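Local coordinates for N utilization substance protein B homolog (Thermotoga maritima, PDB 1TZT) that probably takes part in transcription antitermination, binding the boxA RNA sequence of ribosomal RNA operons so that these genes can be transcribed, at residues F13-Q18 / Q29-I34. Residues are numbered along the deposited sequence; the frame is centred on the assembly and turned at random.
Sequences FKALFQ and QILEEI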
ATOM      1  N   PHE A  13       4.108  -4.699  -0.943  1.00 15.47           N
ATOM      2  CA  PHE A  13       5.005  -3.587  -0.647  1.00 17.99           C
ATOM      3  C   PHE A  13       6.399  -3.781  -1.236  1.00 18.11           C
ATOM      4  O   PHE A  13       6.982  -2.835  -1.737  1.00 20.08           O
ATOM      5  CB  PHE A  13       5.143  -3.358   0.854  1.00 17.46           C
ATOM      6  CG  PHE A  13       6.138  -2.284   1.192  1.00 16.87           C
ATOM      7  CD1 PHE A  13       5.842  -0.947   0.960  1.00 17.83           C
ATOM      8  CD2 PHE A  13       7.398  -2.604   1.681  1.00 18.78           C
ATOM      9  CE1 PHE A  13       6.764   0.049   1.240  1.00 17.88           C
ATOM     10  CE2 PHE A  13       8.332  -1.598   1.938  1.00 17.91           C
ATOM     11  CZ  PHE A  13       7.999  -0.276   1.735  1.00 19.06           C
ATOM     12  N   LYS A  14       6.937  -4.989  -1.134  1.00 20.15           N
ATOM     13  CA  LYS A  14       8.265  -5.296  -1.689  1.00 22.98           C
ATOM     14  C   LYS A  14       8.292  -5.080  -3.189  1.00 23.69           C
ATOM     15  O   LYS A  14       9.228  -4.474  -3.714  1.00 23.49           O
ATOM     16  CB  LYS A  14       8.676  -6.736  -1.382  1.00 25.63           C
ATOM     17  CG  LYS A  14       9.033  -6.966   0.065  1.00 28.58           C
ATOM     18  CD  LYS A  14       9.305  -8.432   0.340  1.00 31.46           C
ATOM     19  CE  LYS A  14       9.795  -8.630   1.762  1.00 33.36           C
ATOM     20  NZ  LYS A  14       9.756 -10.061   2.195  1.00 35.75           N
ATOM     21  N   ALA A  15       7.272  -5.590  -3.875  1.00 23.69           N
ATOM     22  CA  ALA A  15       7.156  -5.423  -5.316  1.00 24.37           C
ATOM     23  C   ALA A  15       7.156  -3.953  -5.697  1.00 24.06           C
ATOM     24  O   ALA A  15       7.833  -3.561  -6.644  1.00 25.40           O
ATOM     25  CB  ALA A  15       5.912  -6.115  -5.846  1.00 25.20           C
ATOM     26  N   LEU A  16       6.404  -3.147  -4.951  1.00 20.45           N
ATOM     27  CA  LEU A  16       6.306  -1.722  -5.201  1.00 21.45           C
ATOM     28  C   LEU A  16       7.668  -1.074  -4.988  1.00 21.30           C
ATOM     29  O   LEU A  16       8.103  -0.242  -5.779  1.00 20.50           O
ATOM     30  CB  LEU A  16       5.303  -1.084  -4.231  1.00 20.58           C
ATOM     31  CG  LEU A  16       3.837  -1.466  -4.453  1.00 20.80           C
ATOM     32  CD1 LEU A  16       2.966  -0.884  -3.363  1.00 19.98           C
ATOM     33  CD2 LEU A  16       3.354  -0.985  -5.804  1.00 20.61           C
ATOM     34  N   PHE A  17       8.330  -1.462  -3.906  1.00 21.50           N
ATOM     35  CA  PHE A  17       9.612  -0.878  -3.529  1.00 23.50           C
ATOM     36  C   PHE A  17      10.636  -1.170  -4.622  1.00 23.54           C
ATOM     37  O   PHE A  17      11.293  -0.260  -5.144  1.00 22.06           O
ATOM     38  CB  PHE A  17      10.092  -1.468  -2.199  1.00 23.95           C
ATOM     39  CG  PHE A  17      11.352  -0.838  -1.667  1.00 24.82           C
ATOM     40  CD1 PHE A  17      12.587  -1.308  -2.053  1.00 24.97           C
ATOM     41  CD2 PHE A  17      11.293   0.216  -0.772  1.00 25.47           C
ATOM     42  CE1 PHE A  17      13.751  -0.723  -1.564  1.00 25.64           C
ATOM     43  CE2 PHE A  17      12.452   0.795  -0.276  1.00 26.76           C
ATOM     44  CZ  PHE A  17      13.680   0.321  -0.675  1.00 26.55           C
ATOM     45  N   GLN A  18      10.735  -2.447  -4.974  1.00 23.62           N
ATOM     46  CA  GLN A  18      11.732  -2.927  -5.927  1.00 25.44           C
ATOM     47  C   GLN A  18      11.451  -2.453  -7.364  1.00 26.70           C
ATOM     48  O   GLN A  18      12.374  -2.384  -8.183  1.00 25.84           O
ATOM     49  CB  GLN A  18      11.825  -4.463  -5.884  1.00 26.41           C
ATOM     50  CG  GLN A  18      12.321  -5.076  -4.564  1.00 28.21           C
ATOM     51  CD  GLN A  18      12.373  -6.624  -4.575  1.00 29.84           C
ATOM     52  OE1 GLN A  18      12.204  -7.257  -3.534  1.00 32.24           O
ATOM     53  NE2 GLN A  18      12.608  -7.219  -5.740  1.00 31.34           N
ATOM     54  N   GLN A  29       5.652  -8.758 -12.812  1.00 38.01           N
ATOM     55  CA  GLN A  29       6.828  -9.627 -12.948  1.00 37.29           C
ATOM     56  C   GLN A  29       7.639  -9.732 -11.670  1.00 35.21           C
ATOM     57  O   GLN A  29       8.004 -10.829 -11.252  1.00 34.87           O
ATOM     58  CB  GLN A  29       7.766  -9.112 -14.045  1.00 38.79           C
ATOM     59  CG  GLN A  29       7.150  -9.041 -15.412  1.00 39.74           C
ATOM     60  CD  GLN A  29       7.237 -10.353 -16.118  1.00 40.57           C
ATOM     61  OE1 GLN A  29       6.436 -11.244 -15.856  1.00 41.96           O
ATOM     62  NE2 GLN A  29       8.221 -10.495 -16.998  1.00 41.20           N
ATOM     63  N   ILE A  30       7.941  -8.581 -11.080  1.00 32.83           N
ATOM     64  CA  ILE A  30       8.692  -8.522  -9.832  1.00 31.38           C
ATOM     65  C   ILE A  30       7.893  -9.218  -8.732  1.00 29.47           C
ATOM     66  O   ILE A  30       8.450  -9.961  -7.920  1.00 26.30           O
ATOM     67  CB  ILE A  30       9.016  -7.052  -9.437  1.00 31.92           C
ATOM     68  CG1 ILE A  30       9.867  -6.367 -10.517  1.00 32.25           C
ATOM     69  CG2 ILE A  30       9.753  -7.004  -8.091  1.00 31.36           C
ATOM     70  CD1 ILE A  30       9.937  -4.862 -10.385  1.00 32.28           C
ATOM     71  N   LEU A  31       6.583  -8.990  -8.709  1.00 28.20           N
ATOM     72  CA  LEU A  31       5.729  -9.664  -7.736  1.00 27.17           C
ATOM     73  C   LEU A  31       5.943 -11.171  -7.813  1.00 28.32           C
ATOM     74  O   LEU A  31       6.167 -11.817  -6.804  1.00 25.53           O
ATOM     75  CB  LEU A  31       4.252  -9.331  -7.966  1.00 27.64           C
ATOM     76  CG  LEU A  31       3.281  -9.281  -6.766  1.00 27.27           C
ATOM     77  CD1 LEU A  31       1.983 -10.001  -7.112  1.00 26.77           C
ATOM     78  CD2 LEU A  31       3.832  -9.788  -5.445  1.00 27.42           C
ATOM     79  N   GLU A  32       5.927 -11.713  -9.028  1.00 29.46           N
ATOM     80  CA  GLU A  32       6.084 -13.148  -9.231  1.00 32.69           C
ATOM     81  C   GLU A  32       7.462 -13.673  -8.815  1.00 33.72           C
ATOM     82  O   GLU A  32       7.615 -14.862  -8.572  1.00 34.87           O
ATOM     83  CB  GLU A  32       5.811 -13.510 -10.696  1.00 33.74           C
ATOM     84  CG  GLU A  32       4.395 -13.202 -11.172  1.00 34.86           C
ATOM     85  CD  GLU A  32       3.321 -13.985 -10.440  1.00 34.88           C
ATOM     86  OE1 GLU A  32       3.533 -15.181 -10.157  1.00 35.71           O
ATOM     87  OE2 GLU A  32       2.256 -13.405 -10.162  1.00 34.52           O
ATOM     88  N   GLU A  33       8.458 -12.791  -8.757  1.00 35.65           N
ATOM     89  CA  GLU A  33       9.767 -13.116  -8.184  1.00 37.01           C
ATOM     90  C   GLU A  33       9.701 -13.296  -6.668  1.00 36.74           C
ATOM     91  O   GLU A  33      10.226 -14.272  -6.136  1.00 37.39           O
ATOM     92  CB  GLU A  33      10.788 -12.015  -8.493  1.00 38.12           C
ATOM     93  CG  GLU A  33      11.152 -11.875  -9.965  1.00 38.95           C
ATOM     94  CD  GLU A  33      12.050 -10.681 -10.227  1.00 39.72           C
ATOM     95  OE1 GLU A  33      12.864 -10.336  -9.339  1.00 40.37           O
ATOM     96  OE2 GLU A  33      11.944 -10.083 -11.319  1.00 40.84           O
ATOM     97  N   ILE A  34       9.076 -12.340  -5.978  1.00 35.88           N
ATOM     98  CA  ILE A  34       8.944 -12.392  -4.517  1.00 34.98           C
ATOM     99  C   ILE A  34       8.051 -13.545  -4.085  1.00 33.78           C
ATOM    100  O   ILE A  34       8.291 -14.177  -3.062  1.00 32.27           O
ATOM    101  CB  ILE A  34       8.375 -11.057  -3.956  1.00 35.77           C
ATOM    102  CG1 ILE A  34       9.360  -9.914  -4.186  1.00 35.56           C
ATOM    103  CG2 ILE A  34       8.075 -11.172  -2.454  1.00 35.16           C
ATOM    104  CD1 ILE A  34       8.856  -8.874  -5.124  1.00 35.73           C
TER
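Ala15 meets Leu31 where helices 5-19 and 27-34 draw nearest, its CB 4.0 Å from Leu31 CA. A methyl suits this buried spot because it lets the axes of the two segments come within 8.7 Å, at 129° between their directions. One turn on, Ile34 sends CD1 over the backbone of the first helix, 3.9 Å from Ala15 CA, while Ile30 CG2 packs against that same CA at 4.1 Å; the branched chains fill the groove beside so small a residue. No hydrogen bond crosses.

The more open side is made by long chains with polar ends. Gln18, with CG anti to its own carbonyl carbon (chi1 -64°) and the chain extended beyond, lays its amide over both isoleucines: NE2 lies 3.7 Å from Ile30 CG2 and OE1 3.9 Å from Ile34 CG1. Cutting Gln18 back to an alanine would probably leave Ile34, already partly exposed, less covered. Lys14 lends its aliphatic CD to Ile34 CG2, 4.1 Å away, and ends in a charged amine.

Beneath the tight side runs helix 41-56, whose Ile51 touches both Ala15 and Leu31, so three helices pack together within the all-helical NusB fold; Phe13, Leu16 and Phe17 reach helix 79-94.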